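Local coordinates for protein PsaK (Dunaliella salina, PDB 6SL5) that binds chlorophyll a and beta-carotene as a peripheral photosystem I subunit and probably helps pass light energy at the edge of the complex, at residues A8-S13 / G73-Q78; S12-C17 / A66-G71. All coordinates share one frame; numbering follows the deposited sequence.

Overall arrangement
From the N terminus the chain enters helix 6-22, which carries the first segments of both contacts, 8-13 and 12-17, overlapping at Ser12 and Ser13. It then runs through a long connection with a small antiparallel pair of strands, 31-32 and 40-41, and returns as helix 57-81, where 66-71 precedes 73-78. Contact 2 therefore closes the shorter loop, and contact 1 closes a longer one round it; the two nest without crossing, as in a helical hairpin. Their centres lie about 8 Å apart. The helices run roughly antiparallel; the segment axes approach to 8.4 Å at contact 2 and 10.7 Å at contact 1, where Trp75 bridges the wider gap.

Contact 1: residues A8-S13 / G73-Q78; sequences AIMVSS and GEWLAQ. With CLA (chlorophyll a), chain B.
Met10 sends CG beside its carbonyl carbon (chi1 -177°) and then bends twice, at chi2 and chi3, which brings its methyl CE against the indole of Trp75, whose own CG stands beside the backbone N (chi1 -84°) and lets the ring reach across to helix 6-22. Met10 CE lies 3.4 Å from Trp75 CD1. The sulfur comes from the rim, a Met-aromatic contact with SD 5.1 Å from the centroid of the five-membered ring and 83° off its normal. Ile9 takes the other part of the indole: its CG1 packs 3.4 Å from Trp75 CZ2, while CD1 sits over one face of the six-membered ring, 4.2 Å from its centroid, in a CH-pi contact. This is the wider part of a roughly antiparallel helical hairpin, the membrane-spanning pair of the PsaG/PsaK family, and the large Trp75 side chain fills the distance between backbones. The extended Glu74 crosses Ile9 at about a right angle, its OE1 3.5 Å from Ile9 CD1. On the other side of the indole plane from Ile9 CD1, Met10 leans on a chlorophyll a: its CB and CG border the ring-ketone oxygen OBD, and CE comes 3.6 Å from the methyl CMD. Val11 CG2 meets the ester oxygens of the same pigment. An apolar side chain of another protein chain also packs on Trp75, and further chlorophylls touch Gly73, Glu74, Leu76 and Ala77.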
# COMPACT_ATOMS: atom_id res chain seq x y z
N ALA K 8 24.24 73.66 13.09
CA ALA K 8 25.50 73.80 13.86
C ALA K 8 26.30 72.50 13.98
O ALA K 8 27.52 72.56 13.71
CB ALA K 8 25.19 74.38 15.22
N ILE K 9 25.70 71.36 14.32
CA ILE K 9 26.57 70.14 14.40
C ILE K 9 26.38 69.23 13.17
O ILE K 9 27.11 68.22 13.09
CB ILE K 9 26.51 69.39 15.75
CG1 ILE K 9 25.91 67.98 15.64
CG2 ILE K 9 25.86 70.23 16.85
CD1 ILE K 9 25.61 67.33 16.96
N MET K 10 25.45 69.57 12.27
CA MET K 10 25.35 68.77 11.02
C MET K 10 26.65 69.10 10.29
O MET K 10 27.30 68.18 9.75
CB MET K 10 24.18 69.24 10.15
CG MET K 10 23.99 68.42 8.90
SD MET K 10 23.49 66.71 9.25
CE MET K 10 21.78 66.96 9.70
N VAL K 11 27.00 70.38 10.34
CA VAL K 11 28.25 70.93 9.83
C VAL K 11 29.41 70.27 10.57
O VAL K 11 30.41 69.87 9.95
CB VAL K 11 28.27 72.47 9.98
CG1 VAL K 11 29.68 73.01 9.96
CG2 VAL K 11 27.53 73.17 8.90
N SER K 12 29.26 70.12 11.89
CA SER K 12 30.30 69.49 12.70
C SER K 12 30.53 68.03 12.33
O SER K 12 31.69 67.60 12.19
CB SER K 12 29.93 69.61 14.19
OG SER K 12 28.95 68.65 14.56
N SER K 13 29.46 67.25 12.15
CA SER K 13 29.59 65.83 11.80
C SER K 13 30.24 65.65 10.43
O SER K 13 31.21 64.89 10.30
CB SER K 13 28.23 65.13 11.86
OG SER K 13 27.55 65.21 10.63
N GLY K 73 21.31 60.54 12.61
CA GLY K 73 20.99 59.74 13.81
C GLY K 73 21.13 60.55 15.08
O GLY K 73 20.18 60.55 15.88
N GLU K 74 22.26 61.24 15.26
CA GLU K 74 22.50 62.05 16.48
C GLU K 74 21.40 63.11 16.63
O GLU K 74 20.87 63.25 17.75
CB GLU K 74 23.83 62.79 16.37
CG GLU K 74 24.94 62.19 17.22
CD GLU K 74 26.30 62.82 17.01
OE1 GLU K 74 26.36 63.98 16.58
OE2 GLU K 74 27.31 62.13 17.27
N TRP K 75 21.05 63.80 15.54
CA TRP K 75 20.05 64.90 15.61
C TRP K 75 18.66 64.40 16.01
O TRP K 75 18.08 65.00 16.93
CB TRP K 75 20.00 65.63 14.26
CG TRP K 75 21.05 66.68 14.14
CD1 TRP K 75 21.94 66.86 13.11
CD2 TRP K 75 21.35 67.71 15.10
NE1 TRP K 75 22.75 67.93 13.37
CE2 TRP K 75 22.41 68.47 14.59
CE3 TRP K 75 20.81 68.05 16.34
CZ2 TRP K 75 22.94 69.56 15.27
CZ3 TRP K 75 21.34 69.12 17.03
CH2 TRP K 75 22.40 69.87 16.50
N LEU K 76 18.15 63.34 15.38
CA LEU K 76 16.81 62.83 15.75
C LEU K 76 16.84 62.33 17.20
O LEU K 76 15.94 62.69 17.98
CB LEU K 76 16.45 61.68 14.80
CG LEU K 76 16.87 61.90 13.35
CD1 LEU K 76 17.13 60.58 12.65
CD2 LEU K 76 15.86 62.75 12.61
N ALA K 77 17.87 61.54 17.54
CA ALA K 77 18.02 60.95 18.89
C ALA K 77 18.20 62.04 19.95
O ALA K 77 17.52 61.96 20.99
CB ALA K 77 19.19 59.99 18.89
N GLN K 78 19.06 63.03 19.69
CA GLN K 78 19.32 64.09 20.71
C GLN K 78 18.01 64.78 21.11
O GLN K 78 17.83 65.03 22.32
CB GLN K 78 20.34 65.10 20.19
CG GLN K 78 20.88 66.01 21.29
CD GLN K 78 22.04 66.86 20.81
OE1 GLN K 78 22.18 67.15 19.63
NE2 GLN K 78 22.88 67.27 21.75
MG CLA B . 21.54 67.30 3.42
CHA CLA B . 22.80 69.86 5.34
CHB CLA B . 24.02 67.79 1.08
CHC CLA B . 20.39 64.71 1.75
CHD CLA B . 19.04 66.80 5.82
NA CLA B . 23.25 68.67 3.22
C1A CLA B . 23.59 69.63 4.07
C2A CLA B . 24.77 70.41 3.58
C3A CLA B . 25.10 69.76 2.24
C4A CLA B . 24.08 68.67 2.16
CMA CLA B . 25.40 70.62 1.03
CAA CLA B . 25.99 70.09 4.40
CBA CLA B . 26.79 71.35 4.63
CGA CLA B . 26.27 71.84 5.94
O1A CLA B . 26.22 71.04 6.85
O2A CLA B . 25.87 73.09 6.07
NB CLA B . 22.12 66.39 1.71
C1B CLA B . 23.13 66.74 0.87
C2B CLA B . 23.16 65.88 -0.26
C3B CLA B . 22.13 65.04 -0.05
C4B CLA B . 21.47 65.36 1.19
CMB CLA B . 24.10 65.92 -1.43
CAB CLA B . 21.75 63.96 -0.94
CBB CLA B . 22.58 62.71 -1.09
NC CLA B . 19.99 65.94 3.77
C1C CLA B . 19.66 65.01 2.90
C2C CLA B . 18.44 64.28 3.26
C3C CLA B . 18.07 64.86 4.42
C4C CLA B . 19.03 65.91 4.75
CMC CLA B . 17.79 63.16 2.50
CAC CLA B . 16.84 64.39 5.11
CBC CLA B . 17.16 63.82 6.45
ND CLA B . 20.98 68.04 5.17
C1D CLA B . 19.98 67.83 6.05
C2D CLA B . 20.02 68.79 7.15
C3D CLA B . 21.12 69.56 6.86
C4D CLA B . 21.70 69.10 5.68
CMD CLA B . 19.23 69.11 8.38
CAD CLA B . 21.88 70.67 7.37
OBD CLA B . 21.94 70.97 8.55
CBD CLA B . 22.95 70.96 6.37
CGD CLA B . 22.60 72.28 5.76
O1D CLA B . 23.02 73.31 6.24
O2D CLA B . 21.81 72.36 4.70
CED CLA B . 22.25 73.28 3.70

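Contact 2: residues S12-C17 / A66-G71; sequences SSIGAC and AGHAIG. With BCR (beta-carotene), chain C.
His68 meets Ile14 although its CB sets out away from helix 6-22; the imidazole then swings back toward that helix. CG is the first ring atom with neighbours, 4.0 Å from both Ile14 CD1 and C12 of beta-carotene. Next round the ring, ND1 and CE1 receive the methyl CD1 of Ile14, which approaches obliquely, and CE1 also lies close to C14 of the polyene. The carotenoid covers one face, C12 standing 3.7 Å above the plane over the ring centre. At the tip, NE2 points to the chlorophyll a beside Met10, 3.8 Å from its magnesium and near the axial direction of the macrocycle. Beside this cluster the helices come close at two glycines: Ser13 lies opposite Gly71, its OG making at most a weak hydrogen bond to Gly67 O, and Cys17 SG rests 3.8 Å from Gly67 CA. Ser13 OG has its stronger partner in Met10 O of its own helix. ND1 of His68 donates to Gly64 O one turn back, which probably helps fix the ring's rotation and leaves NE2 as the nitrogen that could serve as an axial ligand, although the modelled separation from the magnesium is too long for a direct bond.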
# COMPACT_ATOMS: atom_id res chain seq x y z
N SER K 12 29.26 70.12 11.89
CA SER K 12 30.30 69.49 12.70
C SER K 12 30.53 68.03 12.33
O SER K 12 31.69 67.60 12.19
CB SER K 12 29.93 69.61 14.19
OG SER K 12 28.95 68.65 14.56
N SER K 13 29.46 67.25 12.15
CA SER K 13 29.59 65.83 11.80
C SER K 13 30.24 65.65 10.43
O SER K 13 31.21 64.89 10.30
CB SER K 13 28.23 65.13 11.86
OG SER K 13 27.55 65.21 10.63
N ILE K 14 29.75 66.38 9.42
CA ILE K 14 30.31 66.28 8.06
C ILE K 14 31.77 66.70 8.04
O ILE K 14 32.60 66.03 7.42
CB ILE K 14 29.48 67.13 7.08
CG1 ILE K 14 28.07 66.59 7.02
CG2 ILE K 14 30.08 67.08 5.65
CD1 ILE K 14 28.13 65.26 6.56
N GLY K 15 32.11 67.78 8.75
CA GLY K 15 33.49 68.25 8.78
C GLY K 15 34.46 67.30 9.43
O GLY K 15 35.56 67.06 8.90
N ALA K 16 34.11 66.74 10.61
CA ALA K 16 35.00 65.81 11.30
C ALA K 16 35.23 64.56 10.47
O ALA K 16 36.32 63.98 10.45
CB ALA K 16 34.42 65.41 12.65
N CYS K 17 34.19 64.19 9.75
CA CYS K 17 34.26 63.04 8.90
C CYS K 17 35.14 63.30 7.68
O CYS K 17 35.83 62.38 7.20
CB CYS K 17 32.82 62.74 8.69
SG CYS K 17 32.37 62.02 10.34
N ALA K 66 28.77 58.17 5.65
CA ALA K 66 28.86 57.71 7.03
C ALA K 66 28.65 58.87 8.00
O ALA K 66 27.94 58.73 9.00
CB ALA K 66 30.20 57.03 7.29
N GLY K 67 29.25 60.02 7.70
CA GLY K 67 29.07 61.18 8.56
C GLY K 67 27.63 61.62 8.59
O GLY K 67 27.14 62.07 9.63
N HIS K 68 26.93 61.49 7.47
CA HIS K 68 25.52 61.86 7.42
C HIS K 68 24.69 60.92 8.27
O HIS K 68 23.77 61.35 8.97
CB HIS K 68 25.03 61.85 5.97
CG HIS K 68 24.97 63.20 5.35
ND1 HIS K 68 26.07 63.80 4.78
CD2 HIS K 68 23.94 64.07 5.20
CE1 HIS K 68 25.72 64.98 4.31
NE2 HIS K 68 24.44 65.17 4.55
N ALA K 69 25.01 59.62 8.19
CA ALA K 69 24.30 58.60 8.98
C ALA K 69 24.49 58.90 10.47
O ALA K 69 23.48 58.93 11.21
CB ALA K 69 24.82 57.23 8.63
N ILE K 70 25.74 59.15 10.89
CA ILE K 70 26.05 59.43 12.28
C ILE K 70 25.42 60.75 12.72
O ILE K 70 24.95 60.87 13.85
CB ILE K 70 27.57 59.47 12.50
CG1 ILE K 70 28.17 58.08 12.28
CG2 ILE K 70 27.89 59.98 13.90
CD1 ILE K 70 29.68 58.08 12.22
N GLY K 71 25.44 61.74 11.82
CA GLY K 71 24.89 63.08 12.08
C GLY K 71 23.37 63.07 12.15
O GLY K 71 22.82 63.61 13.13
C1 BCR C . 20.02 58.82 6.55
C2 BCR C . 18.77 59.21 7.33
C3 BCR C . 17.51 58.82 6.58
C4 BCR C . 17.46 59.61 5.29
C5 BCR C . 18.74 59.53 4.51
C6 BCR C . 19.88 59.11 5.07
C7 BCR C . 21.07 58.91 4.22
C8 BCR C . 21.75 59.88 3.65
C9 BCR C . 22.93 59.72 2.82
C10 BCR C . 23.35 60.72 1.86
C11 BCR C . 24.26 61.78 1.62
C33 BCR C . 18.74 59.93 3.06
C31 BCR C . 20.30 57.33 6.69
C32 BCR C . 21.21 59.62 7.06
C34 BCR C . 23.75 58.47 2.96
C12 BCR C . 25.05 62.67 1.39
C13 BCR C . 26.34 63.22 1.17
C14 BCR C . 26.51 64.56 1.39
C15 BCR C . 27.74 65.27 1.22
C16 BCR C . 28.49 66.33 1.55
C17 BCR C . 29.68 66.56 1.06
C18 BCR C . 30.33 67.74 1.06
C19 BCR C . 31.68 67.92 0.49
C20 BCR C . 32.79 68.65 0.49
C21 BCR C . 34.10 69.15 0.19
C22 BCR C . 34.59 70.37 0.49
C23 BCR C . 35.96 70.76 0.11
C24 BCR C . 36.59 72.10 0.33
C25 BCR C . 37.97 72.37 -0.10
C26 BCR C . 38.96 72.43 0.78
C27 BCR C . 40.34 72.00 0.33
C28 BCR C . 40.75 72.69 -0.97
C29 BCR C . 39.59 73.37 -1.70
C30 BCR C . 38.29 72.58 -1.58
C35 BCR C . 27.48 62.36 0.72
C36 BCR C . 29.66 68.93 1.68
C37 BCR C . 33.73 71.35 1.23
C38 BCR C . 38.77 72.91 2.19
C39 BCR C . 38.42 71.22 -2.27
C40 BCR C . 37.18 73.40 -2.22